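Side-chain contacts in protein synthesis inhibitor, putative (PDB 2B33), which belongs to the RutC (YjgF-like) family, probably has deaminase activity, and binds calcium: residues A[32-37]-A[77-82]; A[52-57]-A[125-130]; A[68-73]-A[106-111]; A[99-104]-A[115-120]. One frame throughout, in Å; residues are numbered along the deposited sequence.

Overall arrangement
Strand 32-35 meets the loop after helix 59-76 in interaction 1, which closes a loop holding strand 38-44 and that helix. Interaction 2 starts inside this loop, at 52-57 before helix 59-76, and closes only at 125-130, where strand 129-136 begins, so it crosses interaction 1. Interactions 3 and 4 are nested inside it. Interaction 3 joins helix 59-76 to helix 97-108 and also crosses interaction 1; the two touch where Leu81 meets Tyr107 and Phe108. Interaction 4 joins helix 97-108 to strand 114-119 inside a beta-alpha-beta unit and crosses interaction 3. Together they tie the two helices and connecting loops to the mixed sheet.

Interaction 1. Residues A[32-37]-A[77-82]; sequences AVVVGN and GGFSLK
Val34 on strand 32-35 and Asn37 in the turn after it both approach Phe79, with the backbones well apart: Val34 CA is 7.4 Å from Gly77 CA, and Asn37 CA is 9.2 Å from Phe79 CA. No hydrogen bond crosses between the two segments. The contact is carried by the Phe79 ring, which reaches towards the strand and its turn. Val34 and Phe79 meet head-on. Both methyls of Val34 meet the same ring corner: CG1 is 3.9 Å from Phe79 CE1, and CG2 is 4.0 Å from that atom. The other side of the ring tip meets backbone. Asn37 O lies at the ring edge, near its plane, 3.3 Å from Phe79 CE2 and 3.4 Å from Phe79 CZ. The carbonyl oxygen thus faces the C-H rim of the ring, where the partial charges are probably favourable. Phe79 CG is anti to its own carbonyl carbon (chi1 -76°), which sends the ring across to the strand. Gly77 is the first residue past helix 59-76, and Phe79 follows two residues on. Met39 of strand 38-44 touches both Val34 and Phe79, and Leu74 of helix 59-76 packs on Phe79.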
loop_
_atom_site.group_PDB
_atom_site.type_symbol
_atom_site.label_atom_id
_atom_site.label_comp_id
_atom_site.label_asym_id
_atom_site.label_seq_id
_atom_site.Cartn_x
_atom_site.Cartn_y
_atom_site.Cartn_z
ATOM N N ALA A 32 5.053 8.254 11.923
ATOM C CA ALA A 32 4.236 7.068 12.107
ATOM C C ALA A 32 3.042 7.394 12.985
ATOM O O ALA A 32 2.995 8.453 13.603
ATOM C CB ALA A 32 5.049 5.944 12.698
ATOM N N VAL A 33 2.069 6.488 12.998
ATOM C CA VAL A 33 0.874 6.605 13.828
ATOM C C VAL A 33 0.652 5.259 14.498
ATOM O O VAL A 33 0.577 4.237 13.823
ATOM C CB VAL A 33 -0.386 6.953 13.002
ATOM C CG1 VAL A 33 -1.635 7.067 13.902
ATOM C CG2 VAL A 33 -0.186 8.246 12.240
ATOM N N VAL A 34 0.549 5.271 15.823
ATOM C CA VAL A 34 0.320 4.067 16.599
ATOM C C VAL A 34 -1.134 4.064 17.064
ATOM O O VAL A 34 -1.585 5.012 17.704
ATOM C CB VAL A 34 1.272 3.994 17.819
ATOM C CG1 VAL A 34 0.943 2.790 18.732
ATOM C CG2 VAL A 34 2.716 3.928 17.351
ATOM N N VAL A 35 -1.853 3.000 16.723
ATOM C CA VAL A 35 -3.238 2.812 17.145
ATOM C C VAL A 35 -3.333 1.396 17.728
ATOM O O VAL A 35 -3.121 0.404 17.027
ATOM C CB VAL A 35 -4.263 3.097 15.999
ATOM C CG1 VAL A 35 -3.977 2.282 14.732
ATOM C CG2 VAL A 35 -5.697 2.885 16.489
ATOM N N GLY A 36 -3.621 1.317 19.027
ATOM C CA GLY A 36 -3.690 0.041 19.729
ATOM C C GLY A 36 -2.316 -0.601 19.729
ATOM O O GLY A 36 -1.339 0.028 20.135
ATOM N N ASN A 37 -2.241 -1.835 19.235
ATOM C CA ASN A 37 -0.972 -2.558 19.124
ATOM C C ASN A 37 -0.338 -2.462 17.728
ATOM O O ASN A 37 0.641 -3.154 17.471
ATOM C CB ASN A 37 -1.133 -4.036 19.560
ATOM C CG ASN A 37 -1.960 -4.894 18.576
ATOM O OD1 ASN A 37 -2.493 -4.412 17.574
ATOM N ND2 ASN A 37 -2.065 -6.185 18.886
ATOM N N GLY A 77 8.481 4.611 19.005
ATOM C CA GLY A 77 7.110 4.316 19.434
ATOM C C GLY A 77 6.950 3.039 20.252
ATOM O O GLY A 77 5.825 2.630 20.544
ATOM N N GLY A 78 8.062 2.412 20.631
ATOM C CA GLY A 78 8.034 1.176 21.411
ATOM C C GLY A 78 7.908 -0.092 20.583
ATOM O O GLY A 78 7.596 -1.148 21.126
ATOM N N PHE A 79 8.166 0.011 19.277
ATOM C CA PHE A 79 8.111 -1.121 18.348
ATOM C C PHE A 79 9.538 -1.484 17.927
ATOM O O PHE A 79 10.478 -0.742 18.206
ATOM C CB PHE A 79 7.259 -0.771 17.117
ATOM C CG PHE A 79 5.773 -0.778 17.375
ATOM C CD1 PHE A 79 5.185 0.185 18.175
ATOM C CD2 PHE A 79 4.955 -1.733 16.788
ATOM C CE1 PHE A 79 3.817 0.186 18.408
ATOM C CE2 PHE A 79 3.588 -1.735 17.015
ATOM C CZ PHE A 79 3.020 -0.773 17.832
ATOM N N SER A 80 9.697 -2.640 17.286
ATOM C CA SER A 80 11.005 -3.091 16.799
ATOM C C SER A 80 10.828 -3.672 15.402
ATOM O O SER A 80 9.716 -3.704 14.884
ATOM C CB SER A 80 11.629 -4.115 17.759
ATOM O OG SER A 80 10.872 -5.311 17.829
ATOM N N LEU A 81 11.925 -4.099 14.789
ATOM C CA LEU A 81 11.881 -4.689 13.449
ATOM C C LEU A 81 11.167 -6.036 13.460
ATOM O O LEU A 81 10.592 -6.429 12.453
ATOM C CB LEU A 81 13.292 -4.847 12.875
ATOM C CG LEU A 81 14.102 -3.569 12.657
ATOM C CD1 LEU A 81 15.554 -3.908 12.413
ATOM C CD2 LEU A 81 13.554 -2.744 11.497
ATOM N N LYS A 82 11.205 -6.733 14.597
ATOM C CA LYS A 82 10.517 -8.024 14.765
ATOM C C LYS A 82 8.986 -7.878 14.749
ATOM O O LYS A 82 8.274 -8.847 14.473
ATOM C CB LYS A 82 10.969 -8.722 16.053
#

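Interaction 2. Residues A[52-57]-A[125-130]; sequences GELVQG and RNVEIE. With EDO (1,2-ethanediol), chain C.
Leu54 reaches from the 52-57 loop into the start of segment 125-130, and its two methyls divide the work. The tight part is apolar. Leu54 CD2 lies 3.5 Å from Val127 CG1, with the two side chains roughly perpendicular. The same methyl is 4.0 Å from Arg125 CB. Leu54 CD1 sits against backbone, 3.7 Å from Arg125 O. Val127 is buried, whereas Leu54 is partly exposed.

The looser part lies round the Arg125 guanidinium. The Arg125 chain bends at chi2 (-79°) and again at chi3 (-73°), which folds the head back towards the loop. Arg125 NH2 ends 3.6 Å from Gly52 O, with that oxygen at the edge of the guanidinium and near its plane. A water links the two groups: it donates to Gly52 O at 3.3 Å and accepts a weak bond from Arg125 NH1 at 3.5 Å. Gly52 and Arg125 are both exposed. Beyond them, Ile47 touches Arg125. The side chains of Asp48 and Glu50, about 5 and 7 Å from Gly52, bind calcium in a structure of this protein, though none is bound to this chain here. The contact is thus split by its chemistry. Hydrophobic packing holds Leu54 in place, while the arginine meets the loop carbonyl through weak, water-assisted polar contact.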
loop_
_atom_site.group_PDB
_atom_site.type_symbol
_atom_site.label_atom_id
_atom_site.label_comp_id
_atom_site.label_asym_id
_atom_site.label_seq_id
_atom_site.Cartn_x
_atom_site.Cartn_y
_atom_site.Cartn_z
ATOM N N GLY A 52 19.734 16.737 7.236
ATOM C CA GLY A 52 18.615 16.936 6.315
ATOM C C GLY A 52 18.935 16.736 4.837
ATOM O O GLY A 52 18.084 16.994 3.991
ATOM N N GLU A 53 20.132 16.236 4.529
ATOM C CA GLU A 53 20.574 16.049 3.150
ATOM C C GLU A 53 20.428 14.619 2.669
ATOM O O GLU A 53 20.422 13.665 3.454
ATOM C CB GLU A 53 22.012 16.526 2.955
ATOM C CG GLU A 53 22.138 18.036 2.883
ATOM C CD GLU A 53 23.515 18.466 2.462
ATOM O OE1 GLU A 53 24.502 17.899 2.985
ATOM O OE2 GLU A 53 23.609 19.379 1.613
ATOM N N LEU A 54 20.311 14.506 1.352
ATOM C CA LEU A 54 20.146 13.236 0.681
ATOM C C LEU A 54 21.455 12.486 0.655
ATOM O O LEU A 54 22.485 13.059 0.279
ATOM C CB LEU A 54 19.689 13.452 -0.770
ATOM C CG LEU A 54 18.285 14.010 -0.994
ATOM C CD1 LEU A 54 18.098 14.380 -2.441
ATOM C CD2 LEU A 54 17.234 12.989 -0.557
ATOM N N VAL A 55 21.421 11.216 1.046
ATOM C CA VAL A 55 22.604 10.375 0.973
ATOM C C VAL A 55 22.889 10.200 -0.513
ATOM O O VAL A 55 21.989 9.852 -1.273
ATOM C CB VAL A 55 22.403 9.016 1.686
ATOM C CG1 VAL A 55 23.525 8.033 1.346
ATOM C CG2 VAL A 55 22.322 9.234 3.188
ATOM N N GLN A 56 24.129 10.486 -0.912
ATOM C CA GLN A 56 24.552 10.400 -2.304
ATOM C C GLN A 56 25.729 9.417 -2.323
ATOM O O GLN A 56 26.774 9.679 -1.728
ATOM C CB GLN A 56 24.936 11.792 -2.842
ATOM C CG GLN A 56 24.849 11.889 -4.367
ATOM C CD GLN A 56 25.228 13.256 -4.934
ATOM O OE1 GLN A 56 26.077 13.966 -4.379
ATOM N NE2 GLN A 56 24.618 13.618 -6.068
ATOM N N GLY A 57 25.541 8.283 -2.995
ATOM C CA GLY A 57 26.537 7.209 -3.051
ATOM C C GLY A 57 25.924 5.944 -3.634
ATOM O O GLY A 57 25.144 6.021 -4.577
ATOM N N ARG A 125 11.930 14.137 -3.720
ATOM C CA ARG A 125 13.309 14.641 -3.794
ATOM C C ARG A 125 14.128 13.920 -4.882
ATOM O O ARG A 125 15.355 13.964 -4.861
ATOM C CB ARG A 125 14.025 14.485 -2.433
ATOM C CG ARG A 125 13.331 15.117 -1.226
ATOM C CD ARG A 125 13.554 16.612 -1.161
ATOM N NE ARG A 125 14.925 16.943 -0.759
ATOM C CZ ARG A 125 15.377 16.991 0.499
ATOM N NH1 ARG A 125 14.585 16.722 1.540
ATOM N NH2 ARG A 125 16.653 17.307 0.724
ATOM N N ASN A 126 13.445 13.288 -5.843
ATOM C CA ASN A 126 14.064 12.467 -6.900
ATOM C C ASN A 126 14.962 11.312 -6.386
ATOM O O ASN A 126 15.940 10.940 -7.032
ATOM C CB ASN A 126 14.782 13.334 -7.963
ATOM C CG ASN A 126 13.824 13.974 -8.959
ATOM O OD1 ASN A 126 12.976 13.304 -9.551
ATOM N ND2 ASN A 126 13.995 15.265 -9.191
ATOM N N VAL A 127 14.603 10.728 -5.240
ATOM C CA VAL A 127 15.351 9.596 -4.690
ATOM C C VAL A 127 15.042 8.318 -5.485
ATOM O O VAL A 127 14.117 8.285 -6.297
ATOM C CB VAL A 127 15.086 9.351 -3.168
ATOM C CG1 VAL A 127 15.425 10.598 -2.366
ATOM C CG2 VAL A 127 13.659 8.853 -2.892
ATOM N N GLU A 128 15.823 7.273 -5.228
ATOM C CA GLU A 128 15.713 5.986 -5.920
ATOM C C GLU A 128 15.175 4.840 -5.056
ATOM O O GLU A 128 14.933 3.743 -5.560
ATOM C CB GLU A 128 17.096 5.641 -6.463
ATOM C CG GLU A 128 17.503 6.607 -7.582
ATOM C CD GLU A 128 18.896 7.164 -7.453
ATOM O OE1 GLU A 128 19.377 7.305 -6.317
ATOM O OE2 GLU A 128 19.486 7.526 -8.500
ATOM N N ILE A 129 14.971 5.094 -3.772
ATOM C CA ILE A 129 14.494 4.065 -2.856
ATOM C C ILE A 129 13.613 4.725 -1.784
ATOM O O ILE A 129 13.930 5.810 -1.285
ATOM C CB ILE A 129 15.708 3.245 -2.262
ATOM C CG1 ILE A 129 15.269 2.129 -1.314
ATOM C CG2 ILE A 129 16.703 4.141 -1.550
ATOM C CD1 ILE A 129 14.574 0.968 -1.989
ATOM N N GLU A 130 12.481 4.085 -1.491
ATOM C CA GLU A 130 11.569 4.531 -0.449
ATOM C C GLU A 130 10.893 3.289 0.100
ATOM O O GLU A 130 10.440 2.446 -0.677
ATOM C CB GLU A 130 10.531 5.536 -0.967
ATOM C CG GLU A 130 9.548 6.016 0.115
ATOM C CD GLU A 130 8.588 7.093 -0.348
ATOM O OE1 GLU A 130 8.770 7.646 -1.441
ATOM O OE2 GLU A 130 7.636 7.398 0.395
HETATM C C1 EDO C . 29.203 9.438 0.476
HETATM O O1 EDO C . 29.385 10.162 -0.747
HETATM C C2 EDO C . 30.405 9.655 1.393
HETATM O O2 EDO C . 30.325 8.799 2.543
HETATM O O HOH W 1 15.293 18.659 4.357
#

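Interaction 3. Residues A[68-73]-A[106-111]; sequences ENLKAI and RYFGDH. With EDO (1,2-ethanediol), chain D.
Tyr107 of helix 97-108 reaches across to Glu68 and Lys71 of helix 59-76, in a helix-helix contact of this YjgF-like fold. Its CG stands anti to its carbonyl carbon (chi1 -69°), and from CB the ring extends towards the other helix. Along one edge, CE2 is 4.2 Å from Lys71 CD, a loose touch near the ring plane. CE2 also comes 3.5 Å from Glu68 OE2, and the next atom, CZ, is 3.6 Å from that oxygen. At the tip, Tyr107 OH donates a hydrogen bond to Glu68 OE2 at 2.8 Å. Glu68 bends at chi2 (-64°) to bring its carboxylate there. The carboxylate and ring planes are 64° apart. On the sheet side, Leu70 CD2 meets the edge of the Phe108 ring at CZ, 3.9 Å away; Leu70 also packs on Val41 of strand 38-44. Leu67 touches both aromatic residues. An ethanediol, probably from the crystallisation liquor, accepts a hydrogen bond from Arg106 NH1 and is also bonded to Glu64. The helices are joined by this buried apolar pair and by a polar link between partly exposed residues. In that link the tyrosine hydroxyl uses the anti lone pair of Glu68 OE2, the one away from the other carboxylate oxygen.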
loop_
_atom_site.group_PDB
_atom_site.type_symbol
_atom_site.label_atom_id
_atom_site.label_comp_id
_atom_site.label_asym_id
_atom_site.label_seq_id
_atom_site.Cartn_x
_atom_site.Cartn_y
_atom_site.Cartn_z
ATOM N N GLU A 68 17.512 2.544 8.429
ATOM C CA GLU A 68 17.876 3.158 9.711
ATOM C C GLU A 68 16.803 4.148 10.158
ATOM O O GLU A 68 16.486 4.227 11.346
ATOM C CB GLU A 68 19.249 3.846 9.662
ATOM C CG GLU A 68 20.440 2.896 9.824
ATOM C CD GLU A 68 20.494 2.197 11.202
ATOM O OE1 GLU A 68 20.191 2.837 12.237
ATOM O OE2 GLU A 68 20.859 1.006 11.249
ATOM N N ASN A 69 16.252 4.898 9.208
ATOM C CA ASN A 69 15.157 5.816 9.496
ATOM C C ASN A 69 13.921 5.042 9.955
ATOM O O ASN A 69 13.291 5.411 10.949
ATOM C CB ASN A 69 14.826 6.677 8.267
ATOM C CG ASN A 69 15.925 7.671 7.924
ATOM O OD1 ASN A 69 16.783 7.967 8.747
ATOM N ND2 ASN A 69 15.880 8.215 6.710
ATOM N N LEU A 70 13.588 3.972 9.227
ATOM C CA LEU A 70 12.464 3.091 9.582
ATOM C C LEU A 70 12.627 2.508 10.985
ATOM O O LEU A 70 11.686 2.519 11.779
ATOM C CB LEU A 70 12.335 1.940 8.569
ATOM C CG LEU A 70 11.300 0.834 8.860
ATOM C CD1 LEU A 70 9.897 1.405 8.989
ATOM C CD2 LEU A 70 11.327 -0.248 7.784
ATOM N N LYS A 71 13.825 2.000 11.269
ATOM C CA LYS A 71 14.160 1.404 12.570
ATOM C C LYS A 71 14.043 2.389 13.742
ATOM O O LYS A 71 13.555 2.034 14.816
ATOM C CB LYS A 71 15.577 0.821 12.517
ATOM C CG LYS A 71 16.008 0.054 13.761
ATOM C CD LYS A 71 17.382 -0.546 13.566
ATOM C CE LYS A 71 17.806 -1.322 14.793
ATOM N NZ LYS A 71 19.157 -1.912 14.620
ATOM N N ALA A 72 14.522 3.610 13.529
ATOM C CA ALA A 72 14.443 4.669 14.527
ATOM C C ALA A 72 12.993 5.010 14.863
ATOM O O ALA A 72 12.670 5.225 16.023
ATOM C CB ALA A 72 15.153 5.901 14.027
ATOM N N ILE A 73 12.126 5.045 13.849
ATOM C CA ILE A 73 10.700 5.360 14.034
ATOM C C ILE A 73 10.003 4.252 14.819
ATOM O O ILE A 73 9.259 4.533 15.755
ATOM C CB ILE A 73 9.991 5.614 12.681
ATOM C CG1 ILE A 73 10.555 6.883 12.041
ATOM C CG2 ILE A 73 8.476 5.800 12.872
ATOM C CD1 ILE A 73 10.272 7.034 10.568
ATOM N N ARG A 106 19.882 -7.804 6.239
ATOM C CA ARG A 106 20.600 -7.503 7.480
ATOM C C ARG A 106 19.690 -6.912 8.564
ATOM O O ARG A 106 20.064 -6.899 9.729
ATOM C CB ARG A 106 21.804 -6.593 7.193
ATOM C CG ARG A 106 22.901 -7.336 6.434
ATOM C CD ARG A 106 23.752 -6.447 5.541
ATOM N NE ARG A 106 24.676 -7.272 4.752
ATOM C CZ ARG A 106 25.343 -6.889 3.657
ATOM N NH1 ARG A 106 25.207 -5.665 3.133
ATOM N NH2 ARG A 106 26.148 -7.763 3.053
ATOM N N TYR A 107 18.508 -6.431 8.172
ATOM C CA TYR A 107 17.488 -5.909 9.095
ATOM C C TYR A 107 16.347 -6.922 9.323
ATOM O O TYR A 107 15.948 -7.135 10.467
ATOM C CB TYR A 107 16.940 -4.560 8.578
ATOM C CG TYR A 107 17.963 -3.437 8.658
ATOM C CD1 TYR A 107 19.000 -3.353 7.740
ATOM C CD2 TYR A 107 17.903 -2.474 9.663
ATOM C CE1 TYR A 107 19.954 -2.346 7.815
ATOM C CE2 TYR A 107 18.855 -1.456 9.748
ATOM C CZ TYR A 107 19.878 -1.400 8.820
ATOM O OH TYR A 107 20.827 -0.404 8.880
ATOM N N PHE A 108 15.855 -7.552 8.244
ATOM C CA PHE A 108 14.726 -8.519 8.293
ATOM C C PHE A 108 15.010 -9.972 7.822
ATOM O O PHE A 108 14.082 -10.686 7.422
ATOM C CB PHE A 108 13.567 -7.997 7.440
ATOM C CG PHE A 108 13.114 -6.616 7.785
ATOM C CD1 PHE A 108 12.251 -6.403 8.850
ATOM C CD2 PHE A 108 13.502 -5.529 7.005
ATOM C CE1 PHE A 108 11.807 -5.128 9.159
ATOM C CE2 PHE A 108 13.056 -4.251 7.307
ATOM C CZ PHE A 108 12.206 -4.051 8.386
ATOM N N GLY A 109 16.261 -10.419 7.862
ATOM C CA GLY A 109 16.595 -11.789 7.454
ATOM C C GLY A 109 16.020 -12.855 8.380
ATOM O O GLY A 109 15.595 -13.919 7.929
ATOM N N ASP A 110 16.017 -12.570 9.678
ATOM C CA ASP A 110 15.458 -13.480 10.673
ATOM C C ASP A 110 13.939 -13.377 10.722
ATOM O O ASP A 110 13.234 -14.384 10.690
ATOM C CB ASP A 110 15.981 -13.128 12.075
ATOM C CG ASP A 110 17.492 -13.243 12.204
ATOM O OD1 ASP A 110 18.135 -13.885 11.342
ATOM O OD2 ASP A 110 18.036 -12.690 13.186
ATOM N N HIS A 111 13.449 -12.141 10.765
ATOM C CA HIS A 111 12.021 -11.855 10.974
ATOM C C HIS A 111 11.131 -12.195 9.774
ATOM O O HIS A 111 10.083 -12.831 9.942
ATOM C CB HIS A 111 11.834 -10.393 11.422
ATOM C CG HIS A 111 12.791 -9.978 12.499
ATOM N ND1 HIS A 111 12.832 -10.586 13.737
ATOM C CD2 HIS A 111 13.769 -9.041 12.507
ATOM C CE1 HIS A 111 13.788 -10.034 14.464
ATOM N NE2 HIS A 111 14.369 -9.092 13.743
HETATM C C1 EDO D . 24.755 -2.304 7.507
HETATM O O1 EDO D . 24.133 -1.131 8.045
HETATM C C2 EDO D . 23.897 -2.862 6.370
HETATM O O2 EDO D . 24.722 -3.234 5.256
#

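Interaction 4. Residues A[99-104]-A[115-120]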
loop_
_atom_site.group_PDB
_atom_site.type_symbol
_atom_site.label_atom_id
_atom_site.label_comp_id
_atom_site.label_asym_id
_atom_site.label_seq_id
_atom_site.Cartn_x
_atom_site.Cartn_y
_atom_site.Cartn_z
ATOM N N ARG A 99 20.855 -5.887 -4.745
ATOM C CA ARG A 99 21.604 -5.088 -3.762
ATOM C C ARG A 99 20.743 -4.524 -2.626
ATOM O O ARG A 99 21.216 -4.416 -1.501
ATOM C CB ARG A 99 22.379 -3.966 -4.460
ATOM C CG ARG A 99 23.543 -4.482 -5.308
ATOM C CD ARG A 99 24.151 -3.381 -6.165
ATOM N NE ARG A 99 23.232 -2.952 -7.226
ATOM C CZ ARG A 99 23.337 -1.821 -7.928
ATOM N NH1 ARG A 99 24.319 -0.956 -7.726
ATOM N NH2 ARG A 99 22.439 -1.549 -8.855
ATOM N N VAL A 100 19.497 -4.153 -2.922
ATOM C CA VAL A 100 18.572 -3.671 -1.897
ATOM C C VAL A 100 18.250 -4.831 -0.956
ATOM O O VAL A 100 18.265 -4.651 0.258
ATOM C CB VAL A 100 17.254 -3.067 -2.494
ATOM C CG1 VAL A 100 16.171 -2.867 -1.403
ATOM C CG2 VAL A 100 17.531 -1.734 -3.198
ATOM N N ASN A 101 17.967 -6.006 -1.520
ATOM C CA ASN A 101 17.691 -7.207 -0.732
ATOM C C ASN A 101 18.847 -7.585 0.186
ATOM O O ASN A 101 18.622 -8.068 1.295
ATOM C CB ASN A 101 17.367 -8.413 -1.627
ATOM C CG ASN A 101 15.988 -8.334 -2.267
ATOM O OD1 ASN A 101 15.300 -7.321 -2.194
ATOM N ND2 ASN A 101 15.584 -9.420 -2.904
ATOM N N GLU A 102 20.070 -7.371 -0.295
ATOM C CA GLU A 102 21.297 -7.673 0.449
ATOM C C GLU A 102 21.335 -6.880 1.758
ATOM O O GLU A 102 21.563 -7.443 2.822
ATOM C CB GLU A 102 22.503 -7.341 -0.445
ATOM C CG GLU A 102 23.877 -7.729 0.061
ATOM C CD GLU A 102 24.973 -7.479 -0.983
ATOM O OE1 GLU A 102 24.714 -6.800 -2.005
ATOM O OE2 GLU A 102 26.104 -7.963 -0.783
ATOM N N VAL A 103 21.084 -5.577 1.668
ATOM C CA VAL A 103 21.046 -4.699 2.846
ATOM C C VAL A 103 19.780 -4.971 3.685
ATOM O O VAL A 103 19.839 -4.991 4.909
ATOM C CB VAL A 103 21.105 -3.191 2.449
ATOM C CG1 VAL A 103 21.060 -2.305 3.691
ATOM C CG2 VAL A 103 22.364 -2.889 1.617
ATOM N N TYR A 104 18.651 -5.174 3.009
ATOM C CA TYR A 104 17.361 -5.465 3.637
ATOM C C TYR A 104 17.445 -6.697 4.548
ATOM O O TYR A 104 16.927 -6.678 5.661
ATOM C CB TYR A 104 16.312 -5.676 2.539
ATOM C CG TYR A 104 14.880 -5.812 2.986
ATOM C CD1 TYR A 104 14.383 -7.031 3.417
ATOM C CD2 TYR A 104 14.003 -4.736 2.918
ATOM C CE1 TYR A 104 13.069 -7.175 3.808
ATOM C CE2 TYR A 104 12.681 -4.873 3.299
ATOM C CZ TYR A 104 12.218 -6.099 3.746
ATOM O OH TYR A 104 10.909 -6.264 4.140
ATOM N N ARG A 115 6.027 -8.738 1.970
ATOM C CA ARG A 115 6.595 -7.644 1.196
ATOM C C ARG A 115 6.139 -7.552 -0.264
ATOM O O ARG A 115 5.777 -8.551 -0.877
ATOM C CB ARG A 115 8.123 -7.783 1.219
ATOM C CG ARG A 115 8.890 -6.601 0.658
ATOM C CD ARG A 115 10.385 -6.827 0.688
ATOM N NE ARG A 115 10.820 -7.852 -0.264
ATOM C CZ ARG A 115 12.090 -8.167 -0.521
ATOM N NH1 ARG A 115 13.092 -7.531 0.091
ATOM N NH2 ARG A 115 12.369 -9.126 -1.405
ATOM N N SER A 116 6.141 -6.322 -0.781
ATOM C CA SER A 116 5.941 -6.010 -2.205
ATOM C C SER A 116 7.090 -5.078 -2.576
ATOM O O SER A 116 7.446 -4.186 -1.813
ATOM C CB SER A 116 4.604 -5.335 -2.498
ATOM O OG SER A 116 3.545 -6.268 -2.520
ATOM N N PHE A 117 7.677 -5.314 -3.743
ATOM C CA PHE A 117 8.806 -4.553 -4.238
ATOM C C PHE A 117 8.386 -4.134 -5.643
ATOM O O PHE A 117 8.232 -4.993 -6.518
ATOM C CB PHE A 117 10.025 -5.469 -4.265
ATOM C CG PHE A 117 11.356 -4.758 -4.281
ATOM C CD1 PHE A 117 11.720 -3.924 -5.328
ATOM C CD2 PHE A 117 12.286 -5.006 -3.285
ATOM C CE1 PHE A 117 12.961 -3.307 -5.346
ATOM C CE2 PHE A 117 13.520 -4.399 -3.302
ATOM C CZ PHE A 117 13.863 -3.554 -4.330
ATOM N N VAL A 118 8.171 -2.831 -5.846
ATOM C CA VAL A 118 7.736 -2.284 -7.143
ATOM C C VAL A 118 8.594 -1.092 -7.547
ATOM O O VAL A 118 9.153 -0.405 -6.690
ATOM C CB VAL A 118 6.234 -1.874 -7.140
ATOM C CG1 VAL A 118 5.370 -3.077 -6.872
ATOM C CG2 VAL A 118 5.934 -0.765 -6.119
ATOM N N ALA A 119 8.691 -0.858 -8.854
ATOM C CA ALA A 119 9.471 0.258 -9.394
ATOM C C ALA A 119 8.518 1.287 -9.990
ATOM O O ALA A 119 7.839 1.006 -10.982
ATOM C CB ALA A 119 10.467 -0.209 -10.436
ATOM N N VAL A 120 8.471 2.465 -9.366
ATOM C CA VAL A 120 7.606 3.567 -9.802
ATOM C C VAL A 120 8.387 4.513 -10.725
ATOM O O VAL A 120 9.574 4.310 -10.980
ATOM C CB VAL A 120 6.965 4.330 -8.601
ATOM C CG1 VAL A 120 6.176 3.372 -7.729
ATOM C CG2 VAL A 120 8.004 5.107 -7.771
#
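Arg115, from strand 114-119, lies over Tyr104 of helix 97-108 in a cation-pi contact. Its CZ is 4.7 Å from the centroid of the Tyr104 ring and 15° off the ring normal. NH1 is the atom placed over the ring centre, while Arg115 CD lies 3.5 Å from Tyr104 OH. The Arg115 chain runs antiparallel to the Tyr104 side chain. A bend at chi3 (69°) turns the otherwise extended arginine so that its head meets the ring. Phe117, a neighbour on the same strand, puts CD2 over one face of the guanidinium. Polar contact is slighter: Asn101 OD1 approaches the guanidinium obliquely and takes a weak hydrogen bond from Arg115 NH1 at 3.2 Å, with an N-H...O angle of 127°. Apolar contact comes from Phe117, whose ring edge meets Val100; Val100 CG1 is 3.6 Å from Phe117 CE2. These contacts hold the helix against the second strand of the beta-alpha-beta unit formed by 84-91, 97-108 and 114-119. Tyr29 of the third subunit packs on Arg115. The chemistry implies that the buried arginine charge is probably stabilised in part by the tyrosine pi face, with modest help from the asparagine oxygen.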